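Long-range contacts in zinc phosphodiesterase ELAC protein 1 (Homo sapiens, PDB 3ZWF), which cleaves RNA endonucleolytically as a two-zinc phosphodiesterase, showing some tRNA 3'-processing activity and removing 2',3'-cyclic phosphates during tRNA repair: residues A[96-101]-A[116-121]; A[174-179]-A[261-266]; A[307-312]-A[344-349]. All blocks are in the same frame, centred on the assembly; numbering follows the deposited sequence. Where two conformers were deposited one is given.

Interaction 1 (A[96-101]-A[116-121]). With EDO (1,2-ethanediol), chain I.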
loop_
_atom_site.group_PDB
_atom_site.type_symbol
_atom_site.label_atom_id
_atom_site.label_comp_id
_atom_site.label_asym_id
_atom_site.label_seq_id
_atom_site.Cartn_x
_atom_site.Cartn_y
_atom_site.Cartn_z
ATOM N N GLY A 96 1.658 11.454 14.186
ATOM C CA GLY A 96 0.846 11.437 12.970
ATOM C C GLY A 96 0.436 10.033 12.595
ATOM O O GLY A 96 -0.598 9.816 11.903
ATOM N N LEU A 97 1.223 9.061 13.033
ATOM C CA LEU A 97 0.970 7.671 12.657
ATOM C C LEU A 97 -0.326 7.110 13.271
ATOM O O LEU A 97 -1.064 6.369 12.625
ATOM C CB LEU A 97 2.172 6.772 13.012
ATOM C CG LEU A 97 2.037 5.311 12.610
ATOM C CD1 LEU A 97 1.982 5.154 11.086
ATOM C CD2 LEU A 97 3.273 4.491 13.148
ATOM N N ARG A 98 -0.583 7.440 14.531
ATOM C CA ARG A 98 -1.753 6.882 15.201
ATOM C C ARG A 98 -3.049 7.252 14.457
ATOM O O ARG A 98 -3.887 6.388 14.182
ATOM C CB ARG A 98 -1.856 7.354 16.641
ATOM C CG ARG A 98 -2.986 6.685 17.434
ATOM C CD ARG A 98 -3.124 7.240 18.850
ATOM N NE ARG A 98 -1.877 7.131 19.600
ATOM C CZ ARG A 98 -1.277 8.124 20.251
ATOM N NH1 ARG A 98 -1.763 9.360 20.246
ATOM N NH2 ARG A 98 -0.181 7.856 20.924
ATOM N N ASP A 99 -3.194 8.535 14.145
ATOM C CA ASP A 99 -4.431 9.025 13.460
ATOM C C ASP A 99 -4.539 8.448 12.063
ATOM O O ASP A 99 -5.627 8.113 11.610
ATOM C CB ASP A 99 -4.430 10.548 13.408
ATOM C CG ASP A 99 -4.625 11.192 14.799
ATOM O OD1 ASP A 99 -5.101 10.504 15.734
ATOM O OD2 ASP A 99 -4.301 12.397 14.940
ATOM N N PHE A 100 -3.404 8.290 11.377
ATOM C CA PHE A 100 -3.372 7.699 10.062
ATOM C C PHE A 100 -3.983 6.310 10.091
ATOM O O PHE A 100 -4.851 5.967 9.271
ATOM C CB PHE A 100 -1.956 7.616 9.481
ATOM C CG PHE A 100 -1.890 6.858 8.204
ATOM C CD1 PHE A 100 -2.389 7.405 7.047
ATOM C CD2 PHE A 100 -1.342 5.581 8.156
ATOM C CE1 PHE A 100 -2.353 6.678 5.846
ATOM C CE2 PHE A 100 -1.264 4.872 6.953
ATOM C CZ PHE A 100 -1.762 5.427 5.812
ATOM N N ILE A 101 -3.535 5.488 11.024
ATOM C CA ILE A 101 -4.027 4.108 11.130
ATOM C C ILE A 101 -5.536 4.098 11.506
ATOM O O ILE A 101 -6.347 3.412 10.865
ATOM C CB ILE A 101 -3.189 3.231 12.110
ATOM C CG1 ILE A 101 -1.734 3.122 11.646
ATOM C CG2 ILE A 101 -3.814 1.853 12.228
ATOM C CD1 ILE A 101 -0.763 2.683 12.728
ATOM N N TYR A 116 -4.611 -3.126 19.032
ATOM C CA TYR A 116 -3.301 -2.520 18.802
ATOM C C TYR A 116 -3.214 -1.180 19.536
ATOM O O TYR A 116 -4.220 -0.578 19.871
ATOM C CB TYR A 116 -3.003 -2.334 17.315
ATOM C CG TYR A 116 -3.814 -1.261 16.656
ATOM C CD1 TYR A 116 -5.114 -1.508 16.207
ATOM C CD2 TYR A 116 -3.279 -0.005 16.450
ATOM C CE1 TYR A 116 -5.866 -0.495 15.612
ATOM C CE2 TYR A 116 -3.996 0.998 15.870
ATOM C CZ TYR A 116 -5.294 0.755 15.440
ATOM O OH TYR A 116 -5.997 1.779 14.863
ATOM N N VAL A 117 -1.988 -0.742 19.763
ATOM C CA VAL A 117 -1.723 0.577 20.357
ATOM C C VAL A 117 -0.589 1.229 19.567
ATOM O O VAL A 117 0.340 0.558 19.117
ATOM C CB VAL A 117 -1.373 0.486 21.847
ATOM C CG1 VAL A 117 -2.646 0.206 22.652
ATOM C CG2 VAL A 117 -0.301 -0.586 22.110
ATOM N N VAL A 118 -0.711 2.540 19.378
ATOM C CA VAL A 118 0.323 3.290 18.682
ATOM C C VAL A 118 0.960 4.285 19.644
ATOM O O VAL A 118 0.279 5.144 20.255
ATOM C CB VAL A 118 -0.200 4.035 17.456
ATOM C CG1 VAL A 118 0.970 4.703 16.732
ATOM C CG2 VAL A 118 -1.015 3.080 16.524
ATOM N N HIS A 119 2.264 4.127 19.834
ATOM C CA HIS A 119 3.070 5.029 20.687
ATOM C C HIS A 119 3.822 5.961 19.774
ATOM O O HIS A 119 4.514 5.475 18.825
ATOM C CB HIS A 119 4.018 4.228 21.514
ATOM C CG HIS A 119 3.339 3.264 22.423
ATOM N ND1 HIS A 119 2.355 3.659 23.307
ATOM C CD2 HIS A 119 3.504 1.935 22.614
ATOM C CE1 HIS A 119 1.961 2.619 24.017
ATOM N NE2 HIS A 119 2.616 1.553 23.590
ATOM N N GLU A 120 3.599 7.261 19.936
ATOM C CA GLU A 120 4.172 8.247 19.040
ATOM C C GLU A 120 5.434 8.902 19.573
ATOM O O GLU A 120 5.428 9.398 20.684
ATOM C CB GLU A 120 3.168 9.321 18.692
ATOM C CG GLU A 120 2.014 8.776 17.855
ATOM C CD GLU A 120 1.064 9.846 17.345
ATOM O OE1 GLU A 120 0.837 10.861 18.001
ATOM O OE2 GLU A 120 0.517 9.637 16.218
ATOM N N LEU A 121 6.452 8.945 18.716
ATOM C CA LEU A 121 7.699 9.662 18.987
ATOM C C LEU A 121 7.632 11.093 18.514
ATOM O O LEU A 121 7.257 11.361 17.373
ATOM C CB LEU A 121 8.857 8.980 18.262
ATOM C CG LEU A 121 9.381 7.702 18.928
ATOM C CD1 LEU A 121 8.412 6.566 18.915
ATOM C CD2 LEU A 121 10.641 7.281 18.097
HETATM C C1 EDO I . -6.236 1.783 19.273
HETATM O O1 EDO I . -6.652 0.440 18.970
HETATM C C2 EDO I . -5.522 2.429 18.098
HETATM O O2 EDO I . -5.168 3.784 18.338
HETATM O O HOH W 1 -4.620 4.166 15.629
HETATM O O HOH W 2 -1.596 10.695 15.211
#
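The first turn of helix 97-107, with Arg98 and Ile101 facing Val118, runs 147° from the direction of strand 116-121, the axes 8.5 Å apart, within the beta-alpha-beta unit that begins with strand 89-94. Val118 fills the middle: its CG2 meets Ile101 CD1 at 3.8 Å, while its CB lies against the CB and CG of Arg98. Ile101 CG2 rests obliquely on the Tyr116 ring, and a water joins Tyr116 OH to Arg98 O. Glu120, its chain extended, reaches the helix start: OE2 accepts from Gly96 N, at the N-cap position, and from Arg98 N, both at 3.0 Å and from opposite faces of the carboxylate. Backbone N-H groups gathered at a helix N-terminus would probably favour the charged form of this carboxylate. A second water gives OE2 a third bond and links it to Asp99 N. Arg98 leaves its backbone with CG anti to N (chi1 -174°) and bends at chi3, which lays one guanidinium face, offset, against the Glu120 carboxylate, planes 28° apart; their ion pair is long, and no N-H points at OE1. The N-H groups in the guanidinium plane instead grip one carbonyl side-on: Val118 O takes Arg98 NE at 3.0 Å and Arg98 NH2 at 2.8 Å.

Interaction 2 (A[174-179]-A[261-266])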
loop_
_atom_site.group_PDB
_atom_site.type_symbol
_atom_site.label_atom_id
_atom_site.label_comp_id
_atom_site.label_asym_id
_atom_site.label_seq_id
_atom_site.Cartn_x
_atom_site.Cartn_y
_atom_site.Cartn_z
ATOM N N LYS A 174 15.242 1.420 22.379
ATOM C CA LYS A 174 15.268 2.881 22.372
ATOM C C LYS A 174 15.283 3.377 20.954
ATOM O O LYS A 174 15.684 2.639 20.057
ATOM C CB LYS A 174 16.491 3.419 23.128
ATOM C CG LYS A 174 16.481 3.084 24.591
ATOM C CD LYS A 174 17.732 3.552 25.291
ATOM C CE LYS A 174 17.554 3.355 26.769
ATOM N NZ LYS A 174 18.824 3.712 27.406
ATOM N N ALA A 175 14.820 4.612 20.759
ATOM C CA ALA A 175 14.954 5.302 19.473
ATOM C C ALA A 175 15.893 6.501 19.650
ATOM O O ALA A 175 16.091 7.027 20.752
ATOM C CB ALA A 175 13.615 5.749 18.932
ATOM N N PHE A 176 16.471 6.919 18.542
ATOM C CA PHE A 176 17.299 8.115 18.502
ATOM C C PHE A 176 17.064 8.874 17.195
ATOM O O PHE A 176 16.542 8.328 16.223
ATOM C CB PHE A 176 18.791 7.794 18.705
ATOM C CG PHE A 176 19.355 6.741 17.757
ATOM C CD1 PHE A 176 19.191 5.393 17.996
ATOM C CD2 PHE A 176 20.035 7.125 16.609
ATOM C CE1 PHE A 176 19.678 4.463 17.124
ATOM C CE2 PHE A 176 20.576 6.186 15.724
ATOM C CZ PHE A 176 20.395 4.838 15.984
ATOM N N ARG A 177 17.468 10.135 17.199
ATOM C CA ARG A 177 17.133 11.064 16.136
ATOM C C ARG A 177 18.161 11.016 15.014
ATOM O O ARG A 177 19.396 11.034 15.264
ATOM C CB ARG A 177 17.049 12.489 16.654
ATOM C CG ARG A 177 15.964 12.697 17.719
ATOM C CD ARG A 177 16.054 14.096 18.302
ATOM N NE ARG A 177 17.305 14.254 19.018
ATOM C CZ ARG A 177 17.887 15.410 19.302
ATOM N NH1 ARG A 177 17.333 16.562 18.944
ATOM N NH2 ARG A 177 19.041 15.413 19.959
ATOM N N LEU A 178 17.607 10.976 13.808
ATOM C CA LEU A 178 18.345 11.093 12.557
ATOM C C LEU A 178 17.946 12.341 11.792
ATOM O O LEU A 178 16.920 12.948 12.089
ATOM C CB LEU A 178 18.106 9.859 11.656
ATOM C CG LEU A 178 18.335 8.503 12.318
ATOM C CD1 LEU A 178 18.079 7.335 11.367
ATOM C CD2 LEU A 178 19.797 8.384 12.795
ATOM N N PHE A 179 18.791 12.760 10.858
ATOM C CA PHE A 179 18.520 13.902 9.996
ATOM C C PHE A 179 18.105 13.391 8.622
ATOM O O PHE A 179 18.832 12.624 8.002
ATOM C CB PHE A 179 19.736 14.793 9.833
ATOM C CG PHE A 179 19.415 16.109 9.209
ATOM C CD1 PHE A 179 19.413 16.265 7.823
ATOM C CD2 PHE A 179 19.045 17.204 10.015
ATOM C CE1 PHE A 179 19.040 17.488 7.247
ATOM C CE2 PHE A 179 18.698 18.445 9.439
ATOM C CZ PHE A 179 18.691 18.569 8.042
ATOM N N VAL A 261 25.275 7.803 18.341
ATOM C CA VAL A 261 26.587 7.144 18.391
ATOM C C VAL A 261 26.721 6.262 19.641
ATOM O O VAL A 261 27.307 5.146 19.607
ATOM C CB VAL A 261 27.754 8.156 18.322
ATOM C CG1 VAL A 261 29.058 7.422 18.072
ATOM C CG2 VAL A 261 27.505 9.201 17.232
ATOM N N LYS A 262 26.165 6.776 20.742
ATOM C CA LYS A 262 26.251 6.113 22.037
ATOM C C LYS A 262 25.416 4.838 22.026
ATOM O O LYS A 262 25.854 3.806 22.503
ATOM C CB LYS A 262 25.802 7.052 23.175
ATOM N N LEU A 263 24.213 4.916 21.457
ATOM C CA LEU A 263 23.310 3.763 21.437
ATOM C C LEU A 263 23.756 2.642 20.514
ATOM O O LEU A 263 23.455 1.486 20.766
ATOM C CB LEU A 263 21.908 4.191 21.036
ATOM C CG LEU A 263 21.070 4.730 22.207
ATOM C CD1 LEU A 263 19.737 5.248 21.700
ATOM C CD2 LEU A 263 20.899 3.691 23.321
ATOM N N CYS A 264 24.491 3.000 19.477
ATOM C CA CYS A 264 24.936 2.029 18.455
ATOM C C CYS A 264 26.281 1.416 18.757
ATOM O O CYS A 264 26.759 0.585 17.976
ATOM C CB CYS A 264 24.988 2.677 17.079
ATOM S SG CYS A 264 23.369 3.114 16.409
ATOM N N PHE A 265 26.898 1.835 19.867
ATOM C CA PHE A 265 28.246 1.401 20.197
ATOM C C PHE A 265 28.346 -0.120 20.237
ATOM O O PHE A 265 27.576 -0.781 20.920
ATOM C CB PHE A 265 28.683 1.983 21.549
ATOM C CG PHE A 265 30.095 1.621 21.941
ATOM C CD1 PHE A 265 31.153 1.894 21.099
ATOM C CD2 PHE A 265 30.352 1.008 23.150
ATOM C CE1 PHE A 265 32.463 1.558 21.469
ATOM C CE2 PHE A 265 31.638 0.674 23.526
ATOM C CZ PHE A 265 32.699 0.942 22.678
ATOM N N GLU A 266 29.311 -0.644 19.504
ATOM C CA GLU A 266 29.583 -2.093 19.401
ATOM C C GLU A 266 28.357 -2.924 18.996
ATOM O O GLU A 266 28.218 -4.095 19.375
ATOM C CB GLU A 266 30.240 -2.632 20.681
ATOM C CG GLU A 266 31.638 -2.058 20.871
ATOM C CD GLU A 266 32.393 -2.700 22.029
ATOM O OE1 GLU A 266 31.751 -3.143 23.008
ATOM O OE2 GLU A 266 33.633 -2.745 21.935
#
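Phe176 and Leu263 form the middle of a helix-on-sheet contact of the metallo-beta-lactamase fold, where the last turn of the short helix 259-263 and the residue after it pack on strand 171-179. The contact is small, 224 Å² in all, and almost entirely a matter of side chains; no hydrogen bond crosses it. Its tight part is the ring of Phe176. Standing between the backbone N and the carbonyl carbon (chi1 54°), CG carries the ring out from the strand toward the helix end, and two groups reach it there, both obliquely. Leu263 CD1 touches Phe176 CD1 at 3.7 Å, the two side chains running alongside each other head to tail. Further out, Cys264 SG approaches the tip of the ring as a sulfur-aromatic contact, 51° off the ring normal. Leu249 of strand 245-249 also touches Phe176, and Cys247 of the same strand touches Cys264, so strand 245-249 packs against both partners.

The looser side lies at Lys174, which is partly exposed, as is Leu263. Here only the aliphatic part of the lysine takes part: Leu263 sets its two methyls against different carbons of it, CD1 to Lys174 CB at 4.0 Å and CD2 to Lys174 CD at 3.7 Å, the two chains crossing at about a right angle. The extended lysine then carries its NZ beyond the leucine to a long, weak ion pair with Glu160. Apart from the packing, the helix end has polar bonds of its own, Lys245 NZ donating to the carbonyls of both Leu263 and Phe265. The closest approach of all across the two segments is made by sulfur: Cys264 SG lies 3.5 Å from Phe176 CZ.

Interaction 3 (A[307-312]-A[344-349]). With ZN (zinc ion), chain D.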
loop_
_atom_site.group_PDB
_atom_site.type_symbol
_atom_site.label_atom_id
_atom_site.label_comp_id
_atom_site.label_asym_id
_atom_site.label_seq_id
_atom_site.Cartn_x
_atom_site.Cartn_y
_atom_site.Cartn_z
ATOM N N LEU A 307 28.156 -4.318 9.320
ATOM C CA LEU A 307 27.343 -3.288 8.678
ATOM C C LEU A 307 26.572 -3.919 7.520
ATOM O O LEU A 307 27.153 -4.581 6.720
ATOM C CB LEU A 307 28.213 -2.137 8.149
ATOM C CG LEU A 307 27.560 -1.016 7.349
ATOM C CD1 LEU A 307 26.411 -0.256 8.155
ATOM C CD2 LEU A 307 28.618 -0.063 6.809
ATOM N N VAL A 308 25.261 -3.715 7.510
ATOM C CA VAL A 308 24.418 -4.158 6.390
ATOM C C VAL A 308 23.846 -2.909 5.747
ATOM O O VAL A 308 23.169 -2.119 6.389
ATOM C CB VAL A 308 23.270 -5.094 6.817
ATOM C CG1 VAL A 308 22.479 -5.582 5.538
ATOM C CG2 VAL A 308 23.783 -6.254 7.612
ATOM N N LEU A 309 24.086 -2.771 4.443
ATOM C CA LEU A 309 23.581 -1.637 3.659
ATOM C C LEU A 309 22.306 -2.055 2.939
ATOM O O LEU A 309 22.166 -3.199 2.504
ATOM C CB LEU A 309 24.639 -1.200 2.640
ATOM C CG LEU A 309 25.980 -0.707 3.275
ATOM C CD1 LEU A 309 26.880 -0.198 2.195
ATOM C CD2 LEU A 309 25.731 0.378 4.308
ATOM N N THR A 310 21.391 -1.104 2.897
ATOM C CA THR A 310 20.075 -1.347 2.305
ATOM C C THR A 310 19.529 -0.052 1.771
ATOM O O THR A 310 20.221 0.952 1.680
ATOM C CB THR A 310 19.148 -2.052 3.323
ATOM O OG1 THR A 310 17.985 -2.585 2.679
ATOM C CG2 THR A 310 18.753 -1.099 4.461
ATOM N N HIS A 311 18.273 -0.104 1.298
ATOM C CA HIS A 311 17.606 1.082 0.725
ATOM C C HIS A 311 18.364 1.627 -0.462
ATOM O O HIS A 311 18.626 2.811 -0.562
ATOM C CB HIS A 311 17.394 2.181 1.794
ATOM C CG HIS A 311 16.382 3.228 1.447
ATOM N ND1 HIS A 311 16.703 4.408 0.810
ATOM C CD2 HIS A 311 15.071 3.333 1.780
ATOM C CE1 HIS A 311 15.621 5.156 0.688
ATOM N NE2 HIS A 311 14.629 4.544 1.309
ATOM N N PHE A 312 18.619 0.745 -1.414
ATOM C CA PHE A 312 19.298 1.078 -2.639
ATOM C C PHE A 312 18.402 1.684 -3.720
ATOM O O PHE A 312 17.278 1.267 -3.889
ATOM C CB PHE A 312 19.956 -0.179 -3.210
ATOM C CG PHE A 312 20.980 -0.823 -2.295
ATOM C CD1 PHE A 312 22.181 -0.202 -2.080
ATOM C CD2 PHE A 312 20.732 -2.058 -1.692
ATOM C CE1 PHE A 312 23.113 -0.772 -1.223
ATOM C CE2 PHE A 312 21.654 -2.647 -0.836
ATOM C CZ PHE A 312 22.861 -2.026 -0.637
ATOM N N GLN A 344 36.320 -4.434 9.516
ATOM C CA GLN A 344 34.915 -4.085 9.338
ATOM C C GLN A 344 34.257 -4.926 8.225
ATOM O O GLN A 344 34.693 -4.872 7.074
ATOM C CB GLN A 344 34.800 -2.590 9.019
ATOM N N GLU A 345 33.213 -5.688 8.575
ATOM C CA GLU A 345 32.475 -6.515 7.601
ATOM C C GLU A 345 31.276 -5.758 7.046
ATOM O O GLU A 345 30.467 -5.273 7.833
ATOM C CB GLU A 345 31.974 -7.826 8.234
ATOM C CG GLU A 345 31.063 -8.647 7.273
ATOM C CD GLU A 345 30.855 -10.108 7.690
ATOM O OE1 GLU A 345 31.027 -10.434 8.888
ATOM O OE2 GLU A 345 30.511 -10.932 6.806
ATOM N N VAL A 346 31.157 -5.667 5.718
ATOM C CA VAL A 346 30.015 -4.968 5.062
ATOM C C VAL A 346 29.237 -5.895 4.131
ATOM O O VAL A 346 29.834 -6.540 3.241
ATOM C CB VAL A 346 30.514 -3.722 4.257
ATOM C CG1 VAL A 346 29.379 -2.966 3.567
ATOM C CG2 VAL A 346 31.444 -2.843 5.173
ATOM N N THR A 347 27.929 -5.963 4.333
ATOM C CA THR A 347 27.060 -6.849 3.581
ATOM C C THR A 347 26.028 -6.009 2.831
ATOM O O THR A 347 25.554 -5.009 3.368
ATOM C CB THR A 347 26.320 -7.809 4.529
ATOM O OG1 THR A 347 27.274 -8.569 5.263
ATOM C CG2 THR A 347 25.450 -8.776 3.761
ATOM N N LEU A 348 25.738 -6.385 1.577
ATOM C CA LEU A 348 24.670 -5.707 0.811
ATOM C C LEU A 348 23.388 -6.508 0.917
ATOM O O LEU A 348 23.317 -7.652 0.480
ATOM C CB LEU A 348 25.088 -5.518 -0.648
ATOM C CG LEU A 348 26.514 -4.989 -0.784
ATOM C CD1 LEU A 348 26.833 -4.886 -2.281
ATOM C CD2 LEU A 348 26.677 -3.674 0.013
ATOM N N ALA A 349 22.354 -5.867 1.464
ATOM C CA ALA A 349 21.053 -6.498 1.641
ATOM C C ALA A 349 20.406 -6.805 0.278
ATOM O O ALA A 349 20.529 -6.033 -0.673
ATOM C CB ALA A 349 20.106 -5.620 2.491
HETATM ZN ZN ZN D . 12.918 5.772 1.922
HETATM O O HOH W 3 11.563 7.415 2.329
#
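Leu309 and Val346 meet at the centre of one face of a parallel strand pair, Leu309 CD1 lying 4.0 Å from Val346 CG1. The same methyl touches Leu348 CD2 at 4.1 Å, so one branch of Leu309 lies against two neighbours of the adjoining strand. Its CG, anti to the carbonyl carbon (chi1 -62°), puts that branch over both. On this face Leu307 adds a looser contact with Val346, and helix 292-301 covers Leu307 and Leu309 through Ala299, Pro292 and Ala295. On the other face Val308 CG1 packs on Ala349 CB at 3.9 Å, with Phe5 of strand 2-5 touching both residues.

Beyond the strand end the Phe312 side chain comes back toward the pair, its ring presenting its edge to Ala349 O, with CE2 3.6 Å from that oxygen; CZ meets Leu348 CB, and the two side chains stand roughly at right angles. Arg17 NH1 donates to the same Ala349 carbonyl.

Along the backbone four hydrogen bonds, all 2.9 Å long, join the strands: Glu345 O accepts from Leu307 N, Leu307 O from Thr347 N, Thr347 O from Leu309 N, and Leu309 O from Ala349 N. The straightest, at Leu307 N, has an N-H...O angle of 175°. At the polar margin Thr347 OG1 is bonded to Arg306, just ahead of the first segment.

Past Thr310 the chain turns at His311, whose NE2 binds zinc at 2.2 Å, while its ND1 is bonded to Thr275 OG1, a second-shell bond that, with the zinc bond, probably sets the ring's rotation. A water also coordinates the ion, and Asp64, His65 and Asp251 are further ligands. A metal-binding histidine just past a strand's C-terminal end is characteristic of the two-zinc metallo-beta-lactamase fold of RNase Z.

Overall arrangement
The contacts follow one another along the chain, each closing before the next opens, and are spread over the two sheets of the metallo-beta-lactamase fold. Interaction 1 belongs to the first sheet, through strand 116-121. Interactions 2 and 3 both reach the second, through strands 171-179, 306-310 and 345-348, their centres about 18 Å apart. Interactions 1 and 3 lie on opposite sides of the chain's centre, about 30 Å between centres. Interactions 1 and 2 touch where Leu121 CD2 packs on Ala175 CB at 3.4 Å, joining the sheets. Of the three, interaction 3 supplies a zinc ligand, and His180 directly follows segment 174-179, so strands 171-179 and 306-310 both lead into the catalytic centre.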